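Local atomic coordinates of aspartate aminotransferase (Giardia lamblia, PDB entry 3MEB), a protein that probably transfers the amino group of L-aspartate to 2-oxoglutarate, giving oxaloacetate and L-glutamate, with pyridoxal 5'-phosphate as cofactor. Residues L98-A103 and I286-V291; F105-K110 and V269-S274; S362-S367 and D383-A388. All blocks are in the same frame, centred on the assembly; numbering follows the deposited sequence.

How the contacts relate
Contacts 1 and 2 are two parts of one buried layer: helix 97-108 lies steeply across the neighbouring antiparallel strands 287-292 and 269-274 of the seven-stranded mixed sheet, and the centres of the two contacts are about 7 Å apart. Along the chain, contact 2 is nested inside the loop that contact 1 closes. Both are made mainly of apolar side chains without a hydrogen bond across the segments, yet Gln273 of contact 2 bonds to His290 of contact 1. Contact 3 stands apart, its centre about 35 Å from that of contact 1 and about 31 Å from that of contact 2. Partly buried, it joins a long helix to a short one through a histidine-carboxylate bond as well as apolar packing.

Contact 1: L98-A103 and I286-V291; sequences LFLEAA and IGCLHV. With EDO (1,2-ethanediol), chain H.
Phe99 lays its ring against the start of the 286-291 segment. Its CG is anti to the backbone N (chi1 167°), which carries the ring from CB toward the strand. CE1 lies 3.6 Å from Ile286 CD1, and CZ at the tip reaches the same methyl at 3.5 Å; the two side chains come from opposite directions. CZ also lies 3.4 Å from Gly287 O, a carbonyl oxygen met at the ring edge, near its plane. CE2, on the other flank, also nears Gly287 O and approaches Cys288 CB at 4.2 Å.

One helical turn on from Phe99, Ala103 CB rests 3.9 Å from Cys288 CB; Leu100, next to Phe99, brings CD2 to Cys288 SG at 3.8 Å. The sulfur thus touches both Leu100 CD2 and Ala103 CB, oblique to the Phe99 ring at 5.4 Å from its centroid, a loose sulfur-aromatic contact. Ala103 CB also lies at the edge of the His290 imidazole, 4.1 Å from CE1. Both nitrogens of that ring are engaged elsewhere, ND1 with Ser122 and NE2 with Gln273, and these bonds fix its rotation.

Helix 98-103 crosses strand 287-291 at -71°. This is helix-on-sheet packing in the large domain of a class-I, fold-type I aminotransferase, beside the cofactor pocket: Ser127, which binds pyridoxal 5'-phosphate, makes a weak hydrogen bond to Ile286 O.

Contact 2: F105-K110 and V269-S274; sequences FLMFGK and VLVAQS. With EDO (1,2-ethanediol), chain H; EDO (1,2-ethanediol), chain I; SO4 (sulfate ion), chain E.
Strand 269-274 belongs to the central mixed sheet of the fold-type I aminotransferase large domain, and the C-terminal turn of helix 97-108 packs on it through Met107, which meets Val271 and Gln273. The Met107 chain leaves the helix with CG anti to the backbone N, then bends at chi2 (61°) and chi3 (52°). This curl sets CE 3.7 Å from Val271 CG1 and also 3.8 Å from Gln273 CG, while Met107 CG lies over the centre of the Phe108 ring. The other branch of Val271 faces Phe108: CG2 is 4.1 Å from CZ of that ring, approached obliquely. Leu106 takes a smaller part, its CB 3.9 Å from Gln273 NE2.

The extended Gln273 chain meets Met107 from the opposite direction and carries its amide up to the helix. There NE2 gives a weak hydrogen bond to Ala103 O, one turn before Met107, while OE1 is satisfied by His290 of the adjacent strand. At the strand's end Ser274, a residue of the pyridoxal-5'-phosphate pocket, lies 3.0 Å through OG from O1 of a sulfate; its proton has another acceptor within reach, which leaves this bond uncertain. Ser127, Thr129, Ser276 and Arg285 also bind the sulfate, as does Tyr90 of the second subunit. The anion probably comes from the crystallisation liquor; its partners are consistent with its lying at the cofactor's phosphate-binding site.

After Phe108 the helix ends, and Gly109, with positive phi, leaves the helical path. Chemically, the methionine and valine make an apolar interface, at whose border the buried glutamine amide adds only a weak polar tie to the helix.

Contact 3: S362-S367 and D383-A388; sequences SLLHAS and DHILTA
His365 NE2 donates a hydrogen bond to Asp383 OD1 at 2.9 Å, the sole polar bond between the two segments. It is fairly straight, with an N-H...O angle of 157°. OD1 lies near the imidazole plane but is met on its anti side, slightly out of the carboxylate plane; ring and carboxylate are turned 46° against each other. With CG anti to the backbone N (chi1 175°), the imidazole projects from the long helix across to the beginning of the short one.

Leu386 lays a methyl squarely over one face of the same ring: CD1 sits 3.5 Å from the ring centroid, practically on the normal, a CH-pi contact. Its other methyl, CD2, reaches 3.7 Å to Ser362 CA, one turn earlier on the long helix. Deeper in, His365 CB meets Ile385 CG2 at 3.9 Å, and Leu364 CD2 lies 4.0 Å from Ile385 CD1, where the two side chains cross at about a right angle.

The contact joins helix 340-370 to the short, weakly bonded helix 384-387, away from the cofactor. Helix 430-443 packs on Leu363, Leu364 and Ser367, and strand 392-394 meets Ile385. Arg361 NH1, just before the first segment, bonds to Ile385 O as a second tie. One histidine is thus held in two ways, by a carboxylate at its edge and a methyl over its face, which limits its rotation; the nearby negative charge would tend to favour a protonated imidazole.

Contact 1: L98-A103 and I286-V291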
ATOM      1  N   LEU A  98      -1.651  -3.978 -19.097  1.00  2.00           N
ATOM      2  CA  LEU A  98      -0.549  -4.936 -19.367  1.00  2.17           C
ATOM      3  C   LEU A  98      -0.114  -5.748 -18.143  1.00  2.00           C
ATOM      4  O   LEU A  98       0.152  -6.920 -18.267  1.00  2.33           O
ATOM      5  CB  LEU A  98       0.662  -4.225 -19.989  1.00  2.34           C
ATOM      6  CG  LEU A  98       0.497  -3.694 -21.417  1.00  3.10           C
ATOM      7  CD1 LEU A  98       1.733  -2.834 -21.879  1.00  3.66           C
ATOM      8  CD2 LEU A  98       0.230  -4.839 -22.381  1.00  3.38           C
ATOM      9  N   PHE A  99      -0.052  -5.126 -16.970  1.00  2.10           N
ATOM     10  CA  PHE A  99       0.251  -5.822 -15.728  1.00  2.00           C
ATOM     11  C   PHE A  99      -0.869  -6.820 -15.396  1.00  2.17           C
ATOM     12  O   PHE A  99      -0.617  -8.002 -15.123  1.00  2.00           O
ATOM     13  CB  PHE A  99       0.490  -4.857 -14.550  1.00  2.00           C
ATOM     14  CG  PHE A  99       0.489  -5.549 -13.218  1.00  2.00           C
ATOM     15  CD1 PHE A  99       1.612  -6.242 -12.789  1.00  2.00           C
ATOM     16  CD2 PHE A  99      -0.647  -5.559 -12.420  1.00  2.81           C
ATOM     17  CE1 PHE A  99       1.604  -6.934 -11.615  1.00  2.00           C
ATOM     18  CE2 PHE A  99      -0.657  -6.212 -11.225  1.00  2.00           C
ATOM     19  CZ  PHE A  99       0.453  -6.910 -10.803  1.00  2.00           C
ATOM     20  N   LEU A 100      -2.109  -6.360 -15.469  1.00  3.19           N
ATOM     21  CA  LEU A 100      -3.252  -7.239 -15.149  1.00  3.29           C
ATOM     22  C   LEU A 100      -3.251  -8.439 -16.112  1.00  3.30           C
ATOM     23  O   LEU A 100      -3.418  -9.603 -15.707  1.00  2.00           O
ATOM     24  CB  LEU A 100      -4.560  -6.450 -15.246  1.00  3.49           C
ATOM     25  CG  LEU A 100      -4.722  -5.355 -14.194  1.00  3.36           C
ATOM     26  CD1 LEU A 100      -5.975  -4.530 -14.469  1.00  5.42           C
ATOM     27  CD2 LEU A 100      -4.768  -5.946 -12.828  1.00  5.77           C
ATOM     28  N   GLU A 101      -3.015  -8.165 -17.389  1.00  2.69           N
ATOM     29  CA  GLU A 101      -2.899  -9.247 -18.355  1.00  2.79           C
ATOM     30  C   GLU A 101      -1.736 -10.170 -17.988  1.00  2.58           C
ATOM     31  O   GLU A 101      -1.890 -11.381 -18.059  1.00  2.00           O
ATOM     32  CB  GLU A 101      -2.700  -8.733 -19.778  1.00  2.85           C
ATOM     33  CG  GLU A 101      -2.636  -9.887 -20.778  1.00  5.10           C
ATOM     34  CD  GLU A 101      -2.384  -9.471 -22.215  1.00  9.46           C
ATOM     35  OE1 GLU A 101      -2.343  -8.238 -22.533  1.00  8.06           O
ATOM     36  OE2 GLU A 101      -2.219 -10.429 -23.002  1.00 10.48           O
ATOM     37  N   ALA A 102      -0.583  -9.601 -17.612  1.00  2.00           N
ATOM     38  CA  ALA A 102       0.582 -10.405 -17.218  1.00  2.00           C
ATOM     39  C   ALA A 102       0.177 -11.305 -16.025  1.00  2.00           C
ATOM     40  O   ALA A 102       0.427 -12.518 -16.022  1.00  2.30           O
ATOM     41  CB  ALA A 102       1.784  -9.463 -16.813  1.00  2.00           C
ATOM     42  N   ALA A 103      -0.480 -10.707 -15.041  1.00  2.00           N
ATOM     43  CA  ALA A 103      -0.855 -11.444 -13.812  1.00  2.00           C
ATOM     44  C   ALA A 103      -1.834 -12.574 -14.092  1.00  2.00           C
ATOM     45  O   ALA A 103      -1.653 -13.682 -13.629  1.00  2.00           O
ATOM     46  CB  ALA A 103      -1.378 -10.488 -12.739  1.00  2.00           C
ATOM     47  N   ILE A 286       4.296  -5.688  -4.914  1.00  2.13           N
ATOM     48  CA  ILE A 286       3.586  -5.884  -6.167  1.00  2.70           C
ATOM     49  C   ILE A 286       2.922  -7.245  -6.177  1.00  2.10           C
ATOM     50  O   ILE A 286       3.559  -8.288  -5.946  1.00  2.00           O
ATOM     51  CB  ILE A 286       4.461  -5.644  -7.439  1.00  3.73           C
ATOM     52  CG1 ILE A 286       3.603  -5.772  -8.708  1.00  4.79           C
ATOM     53  CG2 ILE A 286       5.707  -6.615  -7.540  1.00  2.00           C
ATOM     54  CD1 ILE A 286       2.425  -4.763  -8.820  1.00  2.00           C
ATOM     55  N   GLY A 287       1.605  -7.209  -6.388  1.00  2.10           N
ATOM     56  CA  GLY A 287       0.787  -8.403  -6.475  1.00  2.00           C
ATOM     57  C   GLY A 287      -0.534  -8.080  -7.138  1.00  2.00           C
ATOM     58  O   GLY A 287      -0.744  -6.963  -7.603  1.00  2.00           O
ATOM     59  N   CYS A 288      -1.425  -9.073  -7.185  1.00  2.00           N
ATOM     60  CA  CYS A 288      -2.728  -8.917  -7.827  1.00  2.00           C
ATOM     61  C   CYS A 288      -3.762  -9.777  -7.125  1.00  2.00           C
ATOM     62  O   CYS A 288      -3.454 -10.926  -6.725  1.00  2.96           O
ATOM     63  CB  CYS A 288      -2.647  -9.335  -9.284  1.00  2.00           C
ATOM     64  SG  CYS A 288      -4.007  -8.753 -10.339  1.00  2.00           S
ATOM     65  N   LEU A 289      -4.964  -9.218  -7.014  1.00  2.00           N
ATOM     66  CA  LEU A 289      -6.152  -9.911  -6.488  1.00  2.00           C
ATOM     67  C   LEU A 289      -7.056 -10.296  -7.660  1.00  2.00           C
ATOM     68  O   LEU A 289      -7.333  -9.448  -8.547  1.00  2.00           O
ATOM     69  CB  LEU A 289      -6.913  -9.026  -5.533  1.00  2.00           C
ATOM     70  CG  LEU A 289      -8.150  -9.606  -4.850  1.00  2.00           C
ATOM     71  CD1 LEU A 289      -7.828 -10.949  -4.123  1.00  2.00           C
ATOM     72  CD2 LEU A 289      -8.695  -8.559  -3.883  1.00  2.00           C
ATOM     73  N   HIS A 290      -7.486 -11.551  -7.684  1.00  2.00           N
ATOM     74  CA  HIS A 290      -8.458 -12.023  -8.691  1.00  2.00           C
ATOM     75  C   HIS A 290      -9.690 -12.633  -8.013  1.00  2.00           C
ATOM     76  O   HIS A 290      -9.545 -13.326  -7.013  1.00  2.00           O
ATOM     77  CB  HIS A 290      -7.875 -13.089  -9.559  1.00  2.00           C
ATOM     78  CG  HIS A 290      -6.521 -12.778 -10.129  1.00  2.00           C
ATOM     79  ND1 HIS A 290      -6.343 -12.015 -11.264  1.00  2.00           N
ATOM     80  CD2 HIS A 290      -5.288 -13.205  -9.764  1.00  2.05           C
ATOM     81  CE1 HIS A 290      -5.056 -11.953 -11.556  1.00  2.00           C
ATOM     82  NE2 HIS A 290      -4.386 -12.682 -10.671  1.00  2.16           N
ATOM     83  N   VAL A 291     -10.864 -12.349  -8.572  1.00  2.00           N
ATOM     84  CA  VAL A 291     -12.097 -13.034  -8.231  1.00  2.00           C
ATOM     85  C   VAL A 291     -12.522 -13.672  -9.552  1.00  2.00           C
ATOM     86  O   VAL A 291     -12.617 -13.005 -10.599  1.00  2.25           O
ATOM     87  CB  VAL A 291     -13.228 -12.109  -7.709  1.00  2.48           C
ATOM     88  CG1 VAL A 291     -14.399 -12.936  -7.266  1.00  2.07           C
ATOM     89  CG2 VAL A 291     -12.761 -11.204  -6.548  1.00  2.79           C
TER
HETATM   90  C1  EDO H 504       0.907 -12.375 -21.607  1.00 26.02           C
HETATM   91  O1  EDO H 504      -0.379 -12.352 -22.248  1.00 28.63           O
HETATM   92  C2  EDO H 504       1.853 -13.227 -22.422  1.00 25.57           C
HETATM   93  O2  EDO H 504       1.228 -13.446 -23.686  1.00 26.91           O

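Contact 2: F105-K110 and V269-S274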
ATOM      1  N   PHE A 105      -2.240 -14.106 -17.055  1.00  2.00           N
ATOM      2  CA  PHE A 105      -1.460 -15.094 -17.794  1.00  2.00           C
ATOM      3  C   PHE A 105      -0.725 -16.040 -16.873  1.00  2.00           C
ATOM      4  O   PHE A 105      -0.785 -17.237 -17.077  1.00  2.00           O
ATOM      5  CB  PHE A 105      -0.514 -14.405 -18.812  1.00  2.00           C
ATOM      6  CG  PHE A 105       0.581 -15.268 -19.317  1.00  2.00           C
ATOM      7  CD1 PHE A 105       0.387 -16.073 -20.415  1.00  4.20           C
ATOM      8  CD2 PHE A 105       1.803 -15.280 -18.705  1.00  2.20           C
ATOM      9  CE1 PHE A 105       1.407 -16.896 -20.903  1.00  4.68           C
ATOM     10  CE2 PHE A 105       2.838 -16.091 -19.195  1.00  2.00           C
ATOM     11  CZ  PHE A 105       2.628 -16.896 -20.277  1.00  4.73           C
ATOM     12  N   LEU A 106      -0.019 -15.530 -15.870  1.00  2.00           N
ATOM     13  CA  LEU A 106       0.818 -16.362 -15.036  1.00  2.00           C
ATOM     14  C   LEU A 106      -0.013 -17.300 -14.185  1.00  2.00           C
ATOM     15  O   LEU A 106       0.319 -18.463 -14.044  1.00  2.00           O
ATOM     16  CB  LEU A 106       1.710 -15.507 -14.116  1.00  2.00           C
ATOM     17  CG  LEU A 106       2.905 -14.789 -14.775  1.00  2.00           C
ATOM     18  CD1 LEU A 106       3.567 -13.892 -13.778  1.00  2.10           C
ATOM     19  CD2 LEU A 106       3.893 -15.811 -15.309  1.00  2.00           C
ATOM     20  N   MET A 107      -1.132 -16.805 -13.662  1.00  2.00           N
ATOM     21  CA  MET A 107      -1.927 -17.584 -12.725  1.00  2.00           C
ATOM     22  C   MET A 107      -2.808 -18.585 -13.450  1.00  2.00           C
ATOM     23  O   MET A 107      -2.842 -19.761 -13.071  1.00  2.00           O
ATOM     24  CB  MET A 107      -2.825 -16.681 -11.904  1.00  2.00           C
ATOM     25  CG  MET A 107      -3.704 -17.425 -10.936  1.00  2.00           C
ATOM     26  SD  MET A 107      -2.748 -18.353  -9.751  1.00  2.00           S
ATOM     27  CE  MET A 107      -1.600 -17.228  -9.045  1.00  2.00           C
ATOM     28  N   PHE A 108      -3.517 -18.109 -14.478  1.00  2.00           N
ATOM     29  CA  PHE A 108      -4.557 -18.917 -15.149  1.00  2.00           C
ATOM     30  C   PHE A 108      -4.159 -19.516 -16.490  1.00  2.00           C
ATOM     31  O   PHE A 108      -4.883 -20.382 -17.062  1.00  2.00           O
ATOM     32  CB  PHE A 108      -5.804 -18.049 -15.292  1.00  2.00           C
ATOM     33  CG  PHE A 108      -6.287 -17.478 -14.002  1.00  2.00           C
ATOM     34  CD1 PHE A 108      -6.887 -18.269 -13.050  1.00  2.00           C
ATOM     35  CD2 PHE A 108      -6.145 -16.124 -13.731  1.00  4.56           C
ATOM     36  CE1 PHE A 108      -7.351 -17.748 -11.841  1.00  2.37           C
ATOM     37  CE2 PHE A 108      -6.589 -15.582 -12.495  1.00  2.70           C
ATOM     38  CZ  PHE A 108      -7.205 -16.424 -11.557  1.00  3.61           C
ATOM     39  N   GLY A 109      -3.019 -19.108 -17.021  1.00  2.08           N
ATOM     40  CA  GLY A 109      -2.661 -19.488 -18.372  1.00  3.25           C
ATOM     41  C   GLY A 109      -3.058 -18.520 -19.484  1.00  4.50           C
ATOM     42  O   GLY A 109      -3.821 -17.545 -19.301  1.00  4.17           O
ATOM     43  N   LYS A 110      -2.495 -18.783 -20.659  1.00  5.02           N
ATOM     44  CA  LYS A 110      -2.663 -17.895 -21.781  1.00  5.08           C
ATOM     45  C   LYS A 110      -4.048 -18.118 -22.342  1.00  5.50           C
ATOM     46  O   LYS A 110      -4.406 -19.248 -22.567  1.00  5.22           O
ATOM     47  CB  LYS A 110      -1.600 -18.176 -22.825  1.00  5.23           C
ATOM     48  CG  LYS A 110      -1.798 -17.456 -24.142  1.00  6.26           C
ATOM     49  CD  LYS A 110      -1.726 -15.938 -23.999  1.00  8.33           C
ATOM     50  CE  LYS A 110      -1.446 -15.255 -25.352  1.00 10.49           C
ATOM     51  NZ  LYS A 110      -1.332 -13.749 -25.226  1.00 10.16           N
ATOM     52  N   VAL A 269     -13.631 -18.809  -7.089  1.00  2.53           N
ATOM     53  CA  VAL A 269     -12.389 -18.605  -6.342  1.00  2.00           C
ATOM     54  C   VAL A 269     -11.972 -17.152  -6.252  1.00  2.00           C
ATOM     55  O   VAL A 269     -12.370 -16.318  -7.077  1.00  2.33           O
ATOM     56  CB  VAL A 269     -11.229 -19.402  -6.959  1.00  2.69           C
ATOM     57  CG1 VAL A 269     -11.691 -20.821  -7.355  1.00  2.00           C
ATOM     58  CG2 VAL A 269     -10.579 -18.645  -8.116  1.00  2.36           C
ATOM     59  N   LEU A 270     -11.226 -16.830  -5.195  1.00  2.00           N
ATOM     60  CA  LEU A 270     -10.342 -15.693  -5.190  1.00  2.00           C
ATOM     61  C   LEU A 270      -8.883 -16.197  -5.179  1.00  2.00           C
ATOM     62  O   LEU A 270      -8.585 -17.318  -4.707  1.00  2.00           O
ATOM     63  CB  LEU A 270     -10.610 -14.788  -3.980  1.00  2.00           C
ATOM     64  CG  LEU A 270     -11.900 -13.928  -4.015  1.00  2.04           C
ATOM     65  CD1 LEU A 270     -13.133 -14.688  -3.705  1.00  3.87           C
ATOM     66  CD2 LEU A 270     -11.763 -12.805  -2.988  1.00  2.95           C
ATOM     67  N   VAL A 271      -7.992 -15.375  -5.716  1.00  2.00           N
ATOM     68  CA  VAL A 271      -6.546 -15.637  -5.681  1.00  2.00           C
ATOM     69  C   VAL A 271      -5.851 -14.339  -5.263  1.00  2.00           C
ATOM     70  O   VAL A 271      -6.023 -13.279  -5.919  1.00  2.00           O
ATOM     71  CB  VAL A 271      -5.991 -16.082  -7.036  1.00  2.00           C
ATOM     72  CG1 VAL A 271      -4.515 -16.350  -6.970  1.00  2.00           C
ATOM     73  CG2 VAL A 271      -6.757 -17.359  -7.592  1.00  2.00           C
ATOM     74  N   ALA A 272      -5.074 -14.425  -4.184  1.00  2.00           N
ATOM     75  CA  ALA A 272      -4.183 -13.353  -3.762  1.00  2.00           C
ATOM     76  C   ALA A 272      -2.796 -13.736  -4.260  1.00  2.00           C
ATOM     77  O   ALA A 272      -2.196 -14.717  -3.788  1.00  2.00           O
ATOM     78  CB  ALA A 272      -4.186 -13.215  -2.285  1.00  2.00           C
ATOM     79  N   GLN A 273      -2.318 -13.019  -5.254  1.00  2.00           N
ATOM     80  CA  GLN A 273      -1.133 -13.433  -6.034  1.00  2.00           C
ATOM     81  C   GLN A 273       0.045 -12.509  -5.758  1.00  2.00           C
ATOM     82  O   GLN A 273      -0.034 -11.320  -6.070  1.00  4.36           O
ATOM     83  CB  GLN A 273      -1.506 -13.439  -7.513  1.00  2.00           C
ATOM     84  CG  GLN A 273      -0.320 -13.733  -8.484  1.00  2.65           C
ATOM     85  CD  GLN A 273      -0.705 -13.574  -9.943  1.00  2.00           C
ATOM     86  OE1 GLN A 273      -1.611 -12.805 -10.281  1.00  3.87           O
ATOM     87  NE2 GLN A 273       0.005 -14.263 -10.816  1.00  2.00           N
ATOM     88  N   SER A 274       1.102 -13.025  -5.142  1.00  2.00           N
ATOM     89  CA  SER A 274       2.314 -12.234  -4.798  1.00  2.00           C
ATOM     90  C   SER A 274       3.445 -12.462  -5.791  1.00  2.00           C
ATOM     91  O   SER A 274       3.670 -13.602  -6.229  1.00  2.00           O
ATOM     92  CB  SER A 274       2.795 -12.622  -3.388  1.00  2.00           C
ATOM     93  OG  SER A 274       4.162 -12.254  -3.137  1.00  2.49           O
TER
HETATM   94  C1  EDO H 504       0.907 -12.375 -21.607  1.00 26.02           C
HETATM   95  O1  EDO H 504      -0.379 -12.352 -22.248  1.00 28.63           O
HETATM   96  C2  EDO H 504       1.853 -13.227 -22.422  1.00 25.57           C
HETATM   97  O2  EDO H 504       1.228 -13.446 -23.686  1.00 26.91           O
HETATM   98  C1  EDO I 505      -9.577 -21.286 -16.126  1.00 22.61           C
HETATM   99  O1  EDO I 505      -9.784 -21.210 -17.510  1.00 19.85           O
HETATM  100  C2  EDO I 505      -8.250 -20.698 -15.709  1.00 23.69           C
HETATM  101  O2  EDO I 505      -7.151 -21.594 -15.958  1.00 23.67           O
HETATM  102  S   SO4 E 500       3.986 -10.322   0.552  0.75 12.73           S
HETATM  103  O1  SO4 E 500       3.340 -11.119  -0.465  0.75 12.76           O
HETATM  104  O2  SO4 E 500       4.428 -11.236   1.579  0.75 14.33           O
HETATM  105  O3  SO4 E 500       5.177  -9.666   0.016  0.75 11.53           O
HETATM  106  O4  SO4 E 500       3.044  -9.395   1.148  0.75  8.92           O

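Contact 3: S362-S367 and D383-A388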
ATOM      1  N   SER A 362      19.730 -31.116   0.167  1.00  4.56           N
ATOM      2  CA  SER A 362      20.601 -32.293   0.134  1.00  4.94           C
ATOM      3  C   SER A 362      21.844 -32.089   0.965  1.00  5.06           C
ATOM      4  O   SER A 362      22.248 -33.019   1.698  1.00  5.22           O
ATOM      5  CB  SER A 362      21.010 -32.634  -1.305  1.00  6.04           C
ATOM      6  OG  SER A 362      19.829 -32.829  -2.073  1.00  8.11           O
ATOM      7  N   LEU A 363      22.470 -30.907   0.859  1.00  4.57           N
ATOM      8  CA  LEU A 363      23.715 -30.685   1.581  1.00  5.16           C
ATOM      9  C   LEU A 363      23.474 -30.650   3.081  1.00  5.07           C
ATOM     10  O   LEU A 363      24.222 -31.276   3.833  1.00  4.25           O
ATOM     11  CB  LEU A 363      24.459 -29.456   1.092  1.00  5.91           C
ATOM     12  CG  LEU A 363      25.832 -29.134   1.719  1.00  7.30           C
ATOM     13  CD1 LEU A 363      26.808 -30.281   1.572  1.00  9.34           C
ATOM     14  CD2 LEU A 363      26.397 -27.853   1.074  1.00  7.23           C
ATOM     15  N   LEU A 364      22.436 -29.937   3.528  1.00  5.01           N
ATOM     16  CA  LEU A 364      22.198 -29.870   4.972  1.00  4.46           C
ATOM     17  C   LEU A 364      21.873 -31.284   5.471  1.00  4.15           C
ATOM     18  O   LEU A 364      22.382 -31.671   6.498  1.00  2.99           O
ATOM     19  CB  LEU A 364      21.082 -28.925   5.387  1.00  4.12           C
ATOM     20  CG  LEU A 364      20.779 -28.844   6.894  1.00  4.35           C
ATOM     21  CD1 LEU A 364      22.022 -28.414   7.779  1.00  5.36           C
ATOM     22  CD2 LEU A 364      19.555 -27.900   7.058  1.00  3.35           C
ATOM     23  N   HIS A 365      21.041 -32.027   4.738  1.00  3.95           N
ATOM     24  CA  HIS A 365      20.637 -33.382   5.150  1.00  4.29           C
ATOM     25  C   HIS A 365      21.838 -34.326   5.245  1.00  4.31           C
ATOM     26  O   HIS A 365      21.967 -35.102   6.200  1.00  4.40           O
ATOM     27  CB  HIS A 365      19.568 -33.958   4.190  1.00  4.87           C
ATOM     28  CG  HIS A 365      19.193 -35.374   4.485  1.00  3.44           C
ATOM     29  ND1 HIS A 365      19.862 -36.443   3.946  1.00  5.17           N
ATOM     30  CD2 HIS A 365      18.216 -35.896   5.268  1.00  5.18           C
ATOM     31  CE1 HIS A 365      19.333 -37.570   4.404  1.00  6.47           C
ATOM     32  NE2 HIS A 365      18.323 -37.266   5.200  1.00  5.08           N
ATOM     33  N   ALA A 366      22.724 -34.252   4.259  1.00  4.81           N
ATOM     34  CA  ALA A 366      23.951 -35.017   4.265  1.00  4.70           C
ATOM     35  C   ALA A 366      24.810 -34.668   5.476  1.00  5.58           C
ATOM     36  O   ALA A 366      25.423 -35.553   6.074  1.00  4.35           O
ATOM     37  CB  ALA A 366      24.752 -34.777   2.962  1.00  5.16           C
ATOM     38  N   SER A 367      24.863 -33.376   5.834  1.00  6.64           N
ATOM     39  CA  SER A 367      25.736 -32.935   6.912  1.00  8.22           C
ATOM     40  C   SER A 367      25.175 -33.411   8.275  1.00  9.44           C
ATOM     41  O   SER A 367      25.950 -33.721   9.190  1.00 10.28           O
ATOM     42  CB  SER A 367      25.917 -31.405   6.896  1.00  8.58           C
ATOM     43  OG  SER A 367      26.508 -30.936   5.695  1.00  8.92           O
ATOM     44  N   ASP A 383      14.928 -36.592   7.306  1.00  5.02           N
ATOM     45  CA  ASP A 383      14.455 -36.746   5.932  1.00  5.42           C
ATOM     46  C   ASP A 383      13.455 -35.666   5.436  1.00  4.80           C
ATOM     47  O   ASP A 383      13.382 -35.390   4.235  1.00  4.58           O
ATOM     48  CB  ASP A 383      13.883 -38.169   5.743  1.00  5.72           C
ATOM     49  CG  ASP A 383      14.948 -39.233   5.906  1.00  8.02           C
ATOM     50  OD1 ASP A 383      16.128 -38.877   6.057  1.00 10.50           O
ATOM     51  OD2 ASP A 383      14.618 -40.426   5.917  1.00 13.19           O
ATOM     52  N   HIS A 384      12.687 -35.084   6.342  1.00  3.79           N
ATOM     53  CA  HIS A 384      11.720 -34.079   5.971  1.00  4.30           C
ATOM     54  C   HIS A 384      12.367 -32.816   5.436  1.00  4.73           C
ATOM     55  O   HIS A 384      11.698 -32.025   4.776  1.00  5.16           O
ATOM     56  CB  HIS A 384      10.770 -33.770   7.152  1.00  4.59           C
ATOM     57  CG  HIS A 384      11.477 -33.418   8.429  1.00  4.52           C
ATOM     58  ND1 HIS A 384      12.283 -34.309   9.110  1.00  3.92           N
ATOM     59  CD2 HIS A 384      11.472 -32.278   9.160  1.00  4.53           C
ATOM     60  CE1 HIS A 384      12.764 -33.713  10.190  1.00  4.52           C
ATOM     61  NE2 HIS A 384      12.277 -32.489  10.250  1.00  4.50           N
ATOM     62  N   ILE A 385      13.667 -32.614   5.733  1.00  4.83           N
ATOM     63  CA  ILE A 385      14.488 -31.623   5.032  1.00  3.88           C
ATOM     64  C   ILE A 385      14.474 -31.777   3.515  1.00  4.68           C
ATOM     65  O   ILE A 385      14.493 -30.788   2.763  1.00  3.80           O
ATOM     66  CB  ILE A 385      15.951 -31.710   5.517  1.00  3.20           C
ATOM     67  CG1 ILE A 385      16.063 -30.980   6.843  1.00  2.47           C
ATOM     68  CG2 ILE A 385      16.930 -31.153   4.467  1.00  3.61           C
ATOM     69  CD1 ILE A 385      17.350 -31.239   7.615  1.00  3.90           C
ATOM     70  N   LEU A 386      14.440 -33.018   3.053  1.00  4.69           N
ATOM     71  CA  LEU A 386      14.536 -33.297   1.625  1.00  4.72           C
ATOM     72  C   LEU A 386      13.200 -33.131   0.890  1.00  4.67           C
ATOM     73  O   LEU A 386      13.201 -32.779  -0.280  1.00  4.30           O
ATOM     74  CB  LEU A 386      15.085 -34.719   1.390  1.00  4.22           C
ATOM     75  CG  LEU A 386      16.535 -34.998   1.825  1.00  6.03           C
ATOM     76  CD1 LEU A 386      16.868 -36.533   1.913  1.00  3.43           C
ATOM     77  CD2 LEU A 386      17.510 -34.261   0.908  1.00  6.27           C
ATOM     78  N   THR A 387      12.076 -33.379   1.574  1.00  4.34           N
ATOM     79  CA  THR A 387      10.787 -33.583   0.929  1.00  4.08           C
ATOM     80  C   THR A 387       9.839 -32.383   1.045  1.00  3.72           C
ATOM     81  O   THR A 387       8.795 -32.371   0.380  1.00  3.61           O
ATOM     82  CB  THR A 387      10.085 -34.843   1.509  1.00  3.85           C
ATOM     83  OG1 THR A 387      10.083 -34.743   2.926  1.00  4.68           O
ATOM     84  CG2 THR A 387      10.851 -36.125   1.090  1.00  4.74           C
ATOM     85  N   ALA A 388      10.198 -31.422   1.889  1.00  3.26           N
ATOM     86  CA  ALA A 388       9.447 -30.197   2.086  1.00  3.44           C
ATOM     87  C   ALA A 388       9.340 -29.502   0.748  1.00  4.08           C
ATOM     88  O   ALA A 388      10.279 -29.542  -0.059  1.00  4.49           O
ATOM     89  CB  ALA A 388      10.143 -29.288   3.127  1.00  2.14           C
TER